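Side-chain contacts in extracellular solute-binding protein, family 1 (Bifidobacterium longum subsp. infantis ATCC 15697, PDB 3QUF), which probably binds a solute outside the cell and hands it to an ABC-type importer, as family 1 solute-binding proteins generally do: residues T85-T90 against G101-I106; D117-L122 against N365-V370; V134-G139 against N360-N365; F303-R308 against K312-A317. All coordinates share one frame; numbering follows the deposited sequence.

Overall arrangement
All four contacts reach the same branched mixed sheet, but they differ in burial and chemistry. Contacts 1 and 4 are buried neighbours, with centres about 8 Å apart, joined through the adjacent strands 86-89 and 295-305; both rest on apolar side chains against alanine, and contact 4 adds a lysine and a water at its margin. Contact 3 is also buried and purely apolar, a phenylalanine laid on strand 135-144. Contact 2, whose centre is about 9 Å from that of contact 3 and which shares N365 with it, lies at the surface and works through asparagines, a threonine and two waters. Strand 295-305 borders the strands of contacts 1, 2 and 3.

Contact 1: T85-T90 against G101-I106; sequences TIFNLT and GAALDI
F87 pushes the far end of its ring against the loop 101-106, its edge meeting A103 CA and the carbonyl oxygen of A102. The setting is one lobe of the two-lobed α/β fold of solute-binding proteins: strand 86-89 ends a beta-alpha-beta crossover that runs from strand 57-63 through helix 67-79, with strand 30-36 between the two parallel strands. F87 lies with its CG between its own N and carbonyl carbon (chi1 55°), a torsion that swings the ring off the strand toward the loop. Y70, L74 and L78 of helix 67-79 also touch it, so a large flat apolar residue suits a place where strand, helix and loop converge. Small residues answer it: A103 CB comes 4.2 Å from F87 CZ, and A102, whose CB points toward the strand, adds little bulk. Just after helix 94-100, G101 has a positive phi of 80°, where a CB would be jammed against the preceding carbonyl, a backbone shape that suits glycine. S307 OG bonds to G101 O and ties the loop to the end of segment 303-308. A102 O reaches the ring from near its plane, 3.9 Å from F87 CZ.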
# COMPACT_ATOMS: atom_id res chain seq x y z
N THR A 85 -16.53 -19.27 -6.31
CA THR A 85 -15.49 -19.60 -7.28
C THR A 85 -14.33 -18.61 -7.31
O THR A 85 -13.16 -19.01 -7.55
CB THR A 85 -16.09 -19.70 -8.69
OG1 THR A 85 -17.42 -20.21 -8.67
CG2 THR A 85 -15.20 -20.58 -9.56
N ILE A 86 -14.65 -17.33 -7.17
CA ILE A 86 -13.70 -16.25 -7.18
C ILE A 86 -13.91 -15.43 -5.91
O ILE A 86 -15.04 -15.27 -5.43
CB ILE A 86 -13.88 -15.35 -8.39
CG1 ILE A 86 -13.81 -16.12 -9.69
CG2 ILE A 86 -12.82 -14.21 -8.37
CD1 ILE A 86 -14.69 -15.58 -10.81
N PHE A 87 -12.81 -14.99 -5.35
CA PHE A 87 -12.84 -14.21 -4.13
C PHE A 87 -11.56 -13.36 -4.03
O PHE A 87 -10.64 -13.48 -4.86
CB PHE A 87 -13.08 -15.08 -2.90
CG PHE A 87 -12.11 -16.19 -2.77
CD1 PHE A 87 -10.88 -16.00 -2.18
CD2 PHE A 87 -12.42 -17.45 -3.32
CE1 PHE A 87 -9.95 -17.07 -2.11
CE2 PHE A 87 -11.50 -18.49 -3.24
CZ PHE A 87 -10.27 -18.28 -2.66
N ASN A 88 -11.47 -12.55 -2.98
CA ASN A 88 -10.31 -11.69 -2.81
C ASN A 88 -9.45 -12.03 -1.63
O ASN A 88 -9.95 -12.37 -0.55
CB ASN A 88 -10.78 -10.23 -2.67
CG ASN A 88 -11.36 -9.66 -3.94
OD1 ASN A 88 -12.54 -9.35 -4.03
ND2 ASN A 88 -10.50 -9.56 -5.01
N LEU A 89 -8.13 -11.96 -1.85
CA LEU A 89 -7.14 -12.03 -0.81
C LEU A 89 -6.80 -10.59 -0.46
O LEU A 89 -6.27 -9.84 -1.27
CB LEU A 89 -5.91 -12.76 -1.28
CG LEU A 89 -6.13 -14.22 -1.71
CD1 LEU A 89 -4.82 -14.82 -2.23
CD2 LEU A 89 -6.68 -15.08 -0.60
N THR A 90 -7.17 -10.21 0.75
CA THR A 90 -6.96 -8.86 1.21
C THR A 90 -5.75 -8.81 2.13
O THR A 90 -5.20 -9.85 2.49
CB THR A 90 -8.15 -8.33 1.95
OG1 THR A 90 -8.25 -8.89 3.28
CG2 THR A 90 -9.46 -8.62 1.15
N GLY A 101 -5.60 -23.74 2.28
CA GLY A 101 -5.71 -24.52 1.06
C GLY A 101 -6.91 -24.19 0.19
O GLY A 101 -7.07 -24.82 -0.87
N ALA A 102 -7.67 -23.15 0.55
CA ALA A 102 -8.87 -22.83 -0.24
C ALA A 102 -8.62 -22.17 -1.57
O ALA A 102 -9.55 -22.12 -2.38
CB ALA A 102 -9.81 -21.92 0.59
N ALA A 103 -7.43 -21.62 -1.78
CA ALA A 103 -7.10 -20.93 -3.02
C ALA A 103 -6.37 -21.85 -3.98
O ALA A 103 -5.44 -22.60 -3.56
CB ALA A 103 -6.27 -19.66 -2.74
N LEU A 104 -6.75 -21.79 -5.23
CA LEU A 104 -6.12 -22.55 -6.31
C LEU A 104 -4.72 -22.04 -6.59
O LEU A 104 -4.51 -20.86 -6.69
CB LEU A 104 -6.94 -22.39 -7.59
CG LEU A 104 -6.49 -23.17 -8.84
CD1 LEU A 104 -6.67 -24.65 -8.62
CD2 LEU A 104 -7.36 -22.69 -10.07
N ASP A 105 -3.77 -22.97 -6.73
CA ASP A 105 -2.43 -22.61 -7.26
C ASP A 105 -2.52 -22.19 -8.71
O ASP A 105 -2.85 -23.03 -9.60
CB ASP A 105 -1.55 -23.86 -7.11
CG ASP A 105 -0.14 -23.66 -7.65
OD1 ASP A 105 0.20 -22.58 -8.13
OD2 ASP A 105 0.64 -24.66 -7.57
N ILE A 106 -2.26 -20.91 -8.97
CA ILE A 106 -2.34 -20.32 -10.31
C ILE A 106 -0.95 -20.00 -10.86
O ILE A 106 -0.80 -19.30 -11.87
CB ILE A 106 -3.33 -19.14 -10.34
CG1 ILE A 106 -2.94 -18.06 -9.33
CG2 ILE A 106 -4.78 -19.68 -10.12
CD1 ILE A 106 -3.77 -16.77 -9.50

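Contact 2: D117-L122 against N365-V370; sequences DTNFAL and NKFYWV
Residues 117-122 coil with helical backbone angles but without a regular helix's bonds, F120 N to D117 O (3.0 Å) being the sound one, and they face the start of segment 365-370, where the closest CA pair, T118 and N365, is 7.9 Å apart. That spacing is bridged mainly by water. One water accepts a hydrogen bond from T118 OG1 (2.8 Å) and donates to N119 OD1 (2.7 Å) and N365 OD1 (2.8 Å). A second accepts from N119 ND2 at 2.9 Å and donates to the same N365 OD1, so two waters grip this one oxygen. Asparagine suits both sides because its amide can donate and accept at once. N365 has a further reason to be there: it is the C-prime residue of the Schellman motif that ends helix 355-362, and its positive phi of 61° is one that asparagine tolerates well. Its ND2 turns to D116 OD2, which helps fix which way round the amide lies. N119 CG lies opposite its carbonyl carbon (chi1 -64°), which carries the amide to F367 although the CB does not point there. Its OD1 sits at the ring edge, 3.6 Å from F367 CZ, with amide and ring planes only 20° apart, an approach by which the oxygen would face the slightly positive ring hydrogens. F367 also meets the ring of F362 and touches I295 of strand 295-305.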
# COMPACT_ATOMS: atom_id res chain seq x y z
N ASP A 117 6.86 -9.65 -11.41
CA ASP A 117 6.88 -10.76 -10.45
C ASP A 117 6.89 -10.33 -8.96
O ASP A 117 6.36 -11.03 -8.10
CB ASP A 117 8.05 -11.65 -10.78
CG ASP A 117 7.79 -12.52 -12.01
OD1 ASP A 117 6.65 -12.58 -12.51
OD2 ASP A 117 8.75 -13.20 -12.44
N THR A 118 7.48 -9.18 -8.64
CA THR A 118 7.50 -8.69 -7.27
C THR A 118 6.12 -8.44 -6.71
O THR A 118 5.92 -8.47 -5.48
CB THR A 118 8.29 -7.38 -7.16
OG1 THR A 118 7.92 -6.49 -8.21
CG2 THR A 118 9.80 -7.66 -7.28
N ASN A 119 5.15 -8.22 -7.59
CA ASN A 119 3.76 -8.01 -7.15
C ASN A 119 3.05 -9.26 -6.62
O ASN A 119 1.95 -9.17 -6.05
CB ASN A 119 2.95 -7.38 -8.26
CG ASN A 119 3.44 -6.02 -8.61
OD1 ASN A 119 3.58 -5.16 -7.73
ND2 ASN A 119 3.74 -5.80 -9.89
N PHE A 120 3.67 -10.43 -6.82
CA PHE A 120 3.03 -11.67 -6.37
C PHE A 120 3.51 -12.13 -5.00
O PHE A 120 2.96 -13.06 -4.45
CB PHE A 120 3.20 -12.77 -7.40
CG PHE A 120 2.49 -12.46 -8.69
CD1 PHE A 120 1.12 -12.63 -8.79
CD2 PHE A 120 3.16 -11.95 -9.77
CE1 PHE A 120 0.48 -12.34 -9.99
CE2 PHE A 120 2.48 -11.63 -10.95
CZ PHE A 120 1.16 -11.83 -11.04
N ALA A 121 4.53 -11.47 -4.44
CA ALA A 121 5.08 -11.97 -3.18
C ALA A 121 4.04 -12.05 -2.07
O ALA A 121 4.05 -13.00 -1.30
CB ALA A 121 6.22 -11.04 -2.73
N LEU A 122 3.16 -11.05 -1.99
CA LEU A 122 2.13 -11.05 -0.96
C LEU A 122 1.04 -12.13 -1.21
O LEU A 122 0.19 -12.38 -0.33
CB LEU A 122 1.46 -9.69 -0.84
CG LEU A 122 2.34 -8.51 -0.40
CD1 LEU A 122 1.54 -7.21 -0.39
CD2 LEU A 122 2.97 -8.80 1.01
N ASN A 365 8.86 -0.11 -9.52
CA ASN A 365 8.71 -1.01 -8.37
C ASN A 365 9.41 -0.51 -7.12
O ASN A 365 10.00 -1.29 -6.35
CB ASN A 365 9.14 -2.46 -8.75
CG ASN A 365 8.25 -3.03 -9.85
OD1 ASN A 365 7.05 -3.02 -9.74
ND2 ASN A 365 8.86 -3.43 -10.94
N LYS A 366 9.44 0.81 -6.95
CA LYS A 366 9.98 1.40 -5.73
C LYS A 366 8.84 1.92 -4.82
O LYS A 366 8.87 3.06 -4.40
CB LYS A 366 10.93 2.53 -6.07
CG LYS A 366 12.15 2.08 -6.87
CD LYS A 366 13.23 3.15 -6.99
CE LYS A 366 14.22 3.11 -5.75
NZ LYS A 366 15.16 4.36 -5.50
N PHE A 367 7.85 1.08 -4.58
CA PHE A 367 6.78 1.37 -3.66
C PHE A 367 6.67 0.23 -2.65
O PHE A 367 6.92 -0.95 -2.97
CB PHE A 367 5.44 1.58 -4.38
CG PHE A 367 4.95 0.38 -5.18
CD1 PHE A 367 5.33 0.20 -6.50
CD2 PHE A 367 4.05 -0.51 -4.61
CE1 PHE A 367 4.88 -0.88 -7.22
CE2 PHE A 367 3.58 -1.60 -5.33
CZ PHE A 367 3.99 -1.77 -6.65
N TYR A 368 6.28 0.56 -1.43
CA TYR A 368 6.21 -0.42 -0.37
C TYR A 368 5.25 0.03 0.72
O TYR A 368 5.05 1.22 0.91
CB TYR A 368 7.61 -0.67 0.24
CG TYR A 368 7.63 -1.75 1.29
CD1 TYR A 368 7.30 -3.05 0.96
CD2 TYR A 368 7.91 -1.45 2.64
CE1 TYR A 368 7.30 -4.06 1.90
CE2 TYR A 368 7.98 -2.44 3.56
CZ TYR A 368 7.63 -3.77 3.20
OH TYR A 368 7.63 -4.78 4.10
N TRP A 369 4.69 -0.94 1.42
CA TRP A 369 3.93 -0.75 2.64
C TRP A 369 4.17 -1.98 3.51
O TRP A 369 4.38 -3.08 2.99
CB TRP A 369 2.43 -0.57 2.32
CG TRP A 369 1.67 -0.03 3.49
CD1 TRP A 369 0.74 -0.68 4.26
CD2 TRP A 369 1.77 1.30 4.04
NE1 TRP A 369 0.26 0.15 5.25
CE2 TRP A 369 0.90 1.36 5.14
CE3 TRP A 369 2.55 2.42 3.72
CZ2 TRP A 369 0.76 2.51 5.90
CZ3 TRP A 369 2.41 3.54 4.47
CH2 TRP A 369 1.52 3.58 5.56
N VAL A 370 4.18 -1.82 4.83
CA VAL A 370 4.35 -2.97 5.73
C VAL A 370 3.02 -3.74 5.83
O VAL A 370 2.08 -3.30 6.52
CB VAL A 370 4.84 -2.58 7.12
CG1 VAL A 370 5.05 -3.84 7.99
CG2 VAL A 370 6.25 -1.84 7.04
O HOH W 1 6.22 -4.46 -7.45
O HOH W 2 4.85 -3.32 -10.82

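Contact 3: V134-G139 against N360-N365; sequences VSAWVG and NYFKQN
A single side chain, F362, carries its whole side of this contact, and it does so from a helical turn at 360-362 that widens to the pi type. Its ring spans two alternate residues of the facing strand: CE1 lies 3.6 Å from A136 CB, while CD1 lies 3.6 Å from V138 CG1. A136 touches the outer part of the ring, with F362 CZ 4.0 Å from its CB; V138 meets the inner part, its CG1 being 4.1 Å from F362 CG. With its CG set opposite the backbone N (chi1 176°), the phenyl extends away from the helical turn and onto the strand, crossing V138 at about a right angle. The C-terminal part of helix 355-362 is thus laid on the sheet of an α/β lobe through one aromatic side chain: strand 135-144 turns A136 and V138 to it, while the intervening W137, like S135, points from the other face, as the alternation of a β strand requires. W137 there meets W369 edge-to-face. The methyl of A136 lets the ring come close to the strand, and the branched V138 offers CG1 beside it. L340 of the neighbouring strand 340-341 touches both V138 and F362. An alanine in place of F362 would probably take the ring's apolar cover from A136 and V138 and open a gap beside L340. Beyond the ring the chain reverses in a type I beta turn from F362 to N365, closed by N365 N bonding to F362 O at 3.1 Å.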
# COMPACT_ATOMS: atom_id res chain seq x y z
N VAL A 134 -4.09 -6.68 -9.66
CA VAL A 134 -4.00 -5.95 -10.89
C VAL A 134 -3.90 -4.43 -10.71
O VAL A 134 -3.74 -3.72 -11.71
CB VAL A 134 -5.16 -6.26 -11.84
CG1 VAL A 134 -5.11 -7.77 -12.21
CG2 VAL A 134 -6.52 -5.86 -11.21
N SER A 135 -3.98 -3.96 -9.47
CA SER A 135 -4.04 -2.53 -9.23
C SER A 135 -3.41 -2.21 -7.90
O SER A 135 -3.21 -3.10 -7.06
CB SER A 135 -5.47 -2.04 -9.27
OG SER A 135 -6.20 -2.67 -8.28
N ALA A 136 -3.08 -0.94 -7.71
CA ALA A 136 -2.30 -0.51 -6.56
C ALA A 136 -2.66 0.91 -6.21
O ALA A 136 -3.16 1.68 -7.03
CB ALA A 136 -0.80 -0.59 -6.86
N TRP A 137 -2.38 1.25 -4.97
CA TRP A 137 -2.42 2.62 -4.51
C TRP A 137 -1.00 3.09 -4.23
O TRP A 137 -0.10 2.26 -4.01
CB TRP A 137 -3.23 2.68 -3.22
CG TRP A 137 -2.62 1.93 -2.07
CD1 TRP A 137 -2.80 0.60 -1.73
CD2 TRP A 137 -1.71 2.45 -1.09
NE1 TRP A 137 -2.03 0.26 -0.66
CE2 TRP A 137 -1.38 1.39 -0.21
CE3 TRP A 137 -1.16 3.71 -0.86
CZ2 TRP A 137 -0.49 1.55 0.84
CZ3 TRP A 137 -0.27 3.87 0.20
CH2 TRP A 137 0.05 2.80 1.03
N VAL A 138 -0.83 4.41 -4.17
CA VAL A 138 0.45 5.01 -3.83
C VAL A 138 0.28 6.20 -2.90
O VAL A 138 -0.80 6.81 -2.80
CB VAL A 138 1.21 5.43 -5.07
CG1 VAL A 138 1.57 4.22 -5.92
CG2 VAL A 138 0.45 6.51 -5.84
N GLY A 139 1.35 6.52 -2.19
CA GLY A 139 1.40 7.69 -1.34
C GLY A 139 2.81 8.28 -1.39
O GLY A 139 3.79 7.57 -1.63
N ASN A 360 8.83 7.26 -12.21
CA ASN A 360 10.17 6.97 -11.73
C ASN A 360 10.22 6.13 -10.46
O ASN A 360 11.30 5.68 -10.07
CB ASN A 360 10.95 8.27 -11.60
CG ASN A 360 11.10 8.97 -12.93
OD1 ASN A 360 11.33 8.31 -13.96
ND2 ASN A 360 10.88 10.28 -12.93
N TYR A 361 9.06 5.93 -9.82
CA TYR A 361 8.99 5.14 -8.60
C TYR A 361 7.97 4.03 -8.73
O TYR A 361 8.33 2.87 -8.61
CB TYR A 361 8.79 6.04 -7.33
CG TYR A 361 9.94 6.99 -7.23
CD1 TYR A 361 11.13 6.62 -6.59
CD2 TYR A 361 9.90 8.21 -7.90
CE1 TYR A 361 12.21 7.47 -6.58
CE2 TYR A 361 11.00 9.08 -7.88
CZ TYR A 361 12.15 8.67 -7.26
OH TYR A 361 13.25 9.52 -7.26
N PHE A 362 6.70 4.35 -8.96
CA PHE A 362 5.69 3.30 -9.07
C PHE A 362 6.02 2.32 -10.22
O PHE A 362 6.07 1.11 -10.02
CB PHE A 362 4.29 3.89 -9.24
CG PHE A 362 3.24 2.85 -9.46
CD1 PHE A 362 2.87 2.00 -8.45
CD2 PHE A 362 2.63 2.72 -10.70
CE1 PHE A 362 1.92 1.01 -8.69
CE2 PHE A 362 1.69 1.73 -10.93
CZ PHE A 362 1.34 0.89 -9.90
N LYS A 363 6.27 2.85 -11.39
CA LYS A 363 6.58 1.99 -12.54
C LYS A 363 7.93 1.29 -12.44
O LYS A 363 8.19 0.35 -13.16
CB LYS A 363 6.45 2.78 -13.83
CG LYS A 363 4.96 3.12 -14.13
CD LYS A 363 4.79 3.76 -15.53
CE LYS A 363 4.13 2.81 -16.53
NZ LYS A 363 5.05 1.67 -16.91
N GLN A 364 8.78 1.75 -11.54
CA GLN A 364 10.08 1.12 -11.27
C GLN A 364 10.06 0.20 -10.04
O GLN A 364 11.12 -0.24 -9.59
CB GLN A 364 11.12 2.21 -11.06
CG GLN A 364 11.22 3.18 -12.23
CD GLN A 364 11.48 2.49 -13.54
OE1 GLN A 364 12.24 1.53 -13.59
NE2 GLN A 364 10.84 2.97 -14.60
N ASN A 365 8.86 -0.11 -9.52
CA ASN A 365 8.71 -1.01 -8.37
C ASN A 365 9.41 -0.51 -7.12
O ASN A 365 10.00 -1.29 -6.35
CB ASN A 365 9.14 -2.46 -8.75
CG ASN A 365 8.25 -3.03 -9.85
OD1 ASN A 365 7.05 -3.02 -9.74
ND2 ASN A 365 8.86 -3.43 -10.94

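Contact 4: F303-R308 against K312-A317; sequences FAIASR and KEKAAA
I305 wraps its branches around the methyl of A317: CG2 and CD1 both lie 3.8 Å from A317 CB, and CD1 is equally near to the A317 carbonyl carbon. With CG1 opposite the carbonyl carbon (chi1 -60°) and CG2 opposite the backbone N, both branches bear on the helix. Alanine suits the helix here, since a short side chain lets the strand approach to 6.6 Å between the CA atoms of I305 and A317. One turn earlier, the aliphatic part of K314 borders this patch. Its CG stands 4.3 Å from I305 CG2, and its CD passes A306 O at 3.9 Å. A bend at chi3 (-52°) then carries the amine on to a water, which accepts from K314 NZ at 2.8 Å and donates to S307 O at 2.6 Å; a long, flexible lysine can thus give apolar cover and still reach water. A glycine in place of I305, lacking both branches, is likely to open a gap between strand and helix beside the A317 methyl and the K314 stem. The whole is a local β-α unit of the α/β fold, strand 295-305 leading by a short connection into helix 311-324, which packs back on the sheet; K318 and L321, further along that helix, also touch I305, as does L104 of the loop after helix 94-100, and I86 of strand 86-89 packs on A317.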
# COMPACT_ATOMS: atom_id res chain seq x y z
N PHE A 303 -6.91 -11.22 -6.46
CA PHE A 303 -7.99 -12.09 -6.88
C PHE A 303 -7.55 -13.52 -6.90
O PHE A 303 -6.45 -13.82 -7.36
CB PHE A 303 -8.46 -11.69 -8.28
CG PHE A 303 -9.09 -10.33 -8.32
CD1 PHE A 303 -8.31 -9.18 -8.27
CD2 PHE A 303 -10.47 -10.19 -8.34
CE1 PHE A 303 -8.92 -7.91 -8.23
CE2 PHE A 303 -11.05 -8.93 -8.32
CZ PHE A 303 -10.27 -7.81 -8.26
N ALA A 304 -8.40 -14.41 -6.41
CA ALA A 304 -8.10 -15.82 -6.26
C ALA A 304 -9.27 -16.67 -6.73
O ALA A 304 -10.43 -16.19 -6.81
CB ALA A 304 -7.78 -16.12 -4.79
N ILE A 305 -8.97 -17.91 -7.08
CA ILE A 305 -9.95 -18.89 -7.51
C ILE A 305 -10.01 -20.02 -6.43
O ILE A 305 -9.00 -20.39 -5.85
CB ILE A 305 -9.56 -19.47 -8.91
CG1 ILE A 305 -9.50 -18.37 -9.96
CG2 ILE A 305 -10.51 -20.60 -9.31
CD1 ILE A 305 -9.00 -18.79 -11.34
N ALA A 306 -11.20 -20.56 -6.21
CA ALA A 306 -11.42 -21.65 -5.24
C ALA A 306 -10.73 -22.92 -5.75
O ALA A 306 -10.95 -23.35 -6.90
CB ALA A 306 -12.90 -21.94 -5.08
N SER A 307 -9.98 -23.57 -4.87
CA SER A 307 -9.50 -24.91 -5.19
C SER A 307 -10.63 -25.94 -5.19
O SER A 307 -10.53 -26.96 -5.90
CB SER A 307 -8.38 -25.30 -4.26
OG SER A 307 -8.88 -25.30 -2.95
N ARG A 308 -11.68 -25.71 -4.41
CA ARG A 308 -12.84 -26.57 -4.35
C ARG A 308 -13.93 -26.03 -5.28
O ARG A 308 -14.83 -25.27 -4.87
CB ARG A 308 -13.36 -26.70 -2.92
CG ARG A 308 -14.58 -27.59 -2.76
CD ARG A 308 -14.54 -28.39 -1.53
NE ARG A 308 -14.46 -27.54 -0.36
CZ ARG A 308 -15.51 -27.03 0.25
NH1 ARG A 308 -15.32 -26.27 1.32
NH2 ARG A 308 -16.74 -27.27 -0.17
N LYS A 312 -14.92 -27.16 -14.87
CA LYS A 312 -15.46 -26.12 -15.75
C LYS A 312 -15.57 -24.78 -15.04
O LYS A 312 -15.36 -23.72 -15.64
CB LYS A 312 -16.79 -26.50 -16.33
CG LYS A 312 -16.66 -27.46 -17.50
CD LYS A 312 -16.04 -26.78 -18.70
CE LYS A 312 -15.89 -27.78 -19.83
NZ LYS A 312 -15.48 -27.06 -21.08
N GLU A 313 -15.89 -24.84 -13.75
CA GLU A 313 -15.97 -23.63 -12.97
C GLU A 313 -14.60 -22.95 -12.89
O GLU A 313 -14.48 -21.73 -13.05
CB GLU A 313 -16.50 -23.91 -11.57
CG GLU A 313 -18.02 -24.16 -11.55
CD GLU A 313 -18.53 -25.00 -10.41
OE1 GLU A 313 -17.80 -25.24 -9.41
OE2 GLU A 313 -19.72 -25.45 -10.53
N LYS A 314 -13.56 -23.75 -12.64
CA LYS A 314 -12.22 -23.23 -12.59
C LYS A 314 -11.82 -22.60 -13.92
O LYS A 314 -11.23 -21.51 -13.95
CB LYS A 314 -11.23 -24.31 -12.17
CG LYS A 314 -11.37 -24.64 -10.66
CD LYS A 314 -10.27 -25.53 -10.07
CE LYS A 314 -10.05 -26.78 -10.84
NZ LYS A 314 -8.73 -27.51 -10.48
N ALA A 315 -12.15 -23.28 -15.00
CA ALA A 315 -11.84 -22.75 -16.34
C ALA A 315 -12.52 -21.39 -16.59
O ALA A 315 -11.95 -20.45 -17.13
CB ALA A 315 -12.26 -23.76 -17.39
N ALA A 316 -13.77 -21.28 -16.18
CA ALA A 316 -14.52 -20.05 -16.34
C ALA A 316 -13.93 -18.93 -15.46
O ALA A 316 -13.86 -17.77 -15.88
CB ALA A 316 -16.02 -20.26 -16.01
N ALA A 317 -13.56 -19.27 -14.24
CA ALA A 317 -12.93 -18.31 -13.32
C ALA A 317 -11.61 -17.78 -13.85
O ALA A 317 -11.30 -16.58 -13.72
CB ALA A 317 -12.80 -18.94 -11.91
O HOH W 3 -8.70 -27.68 -7.66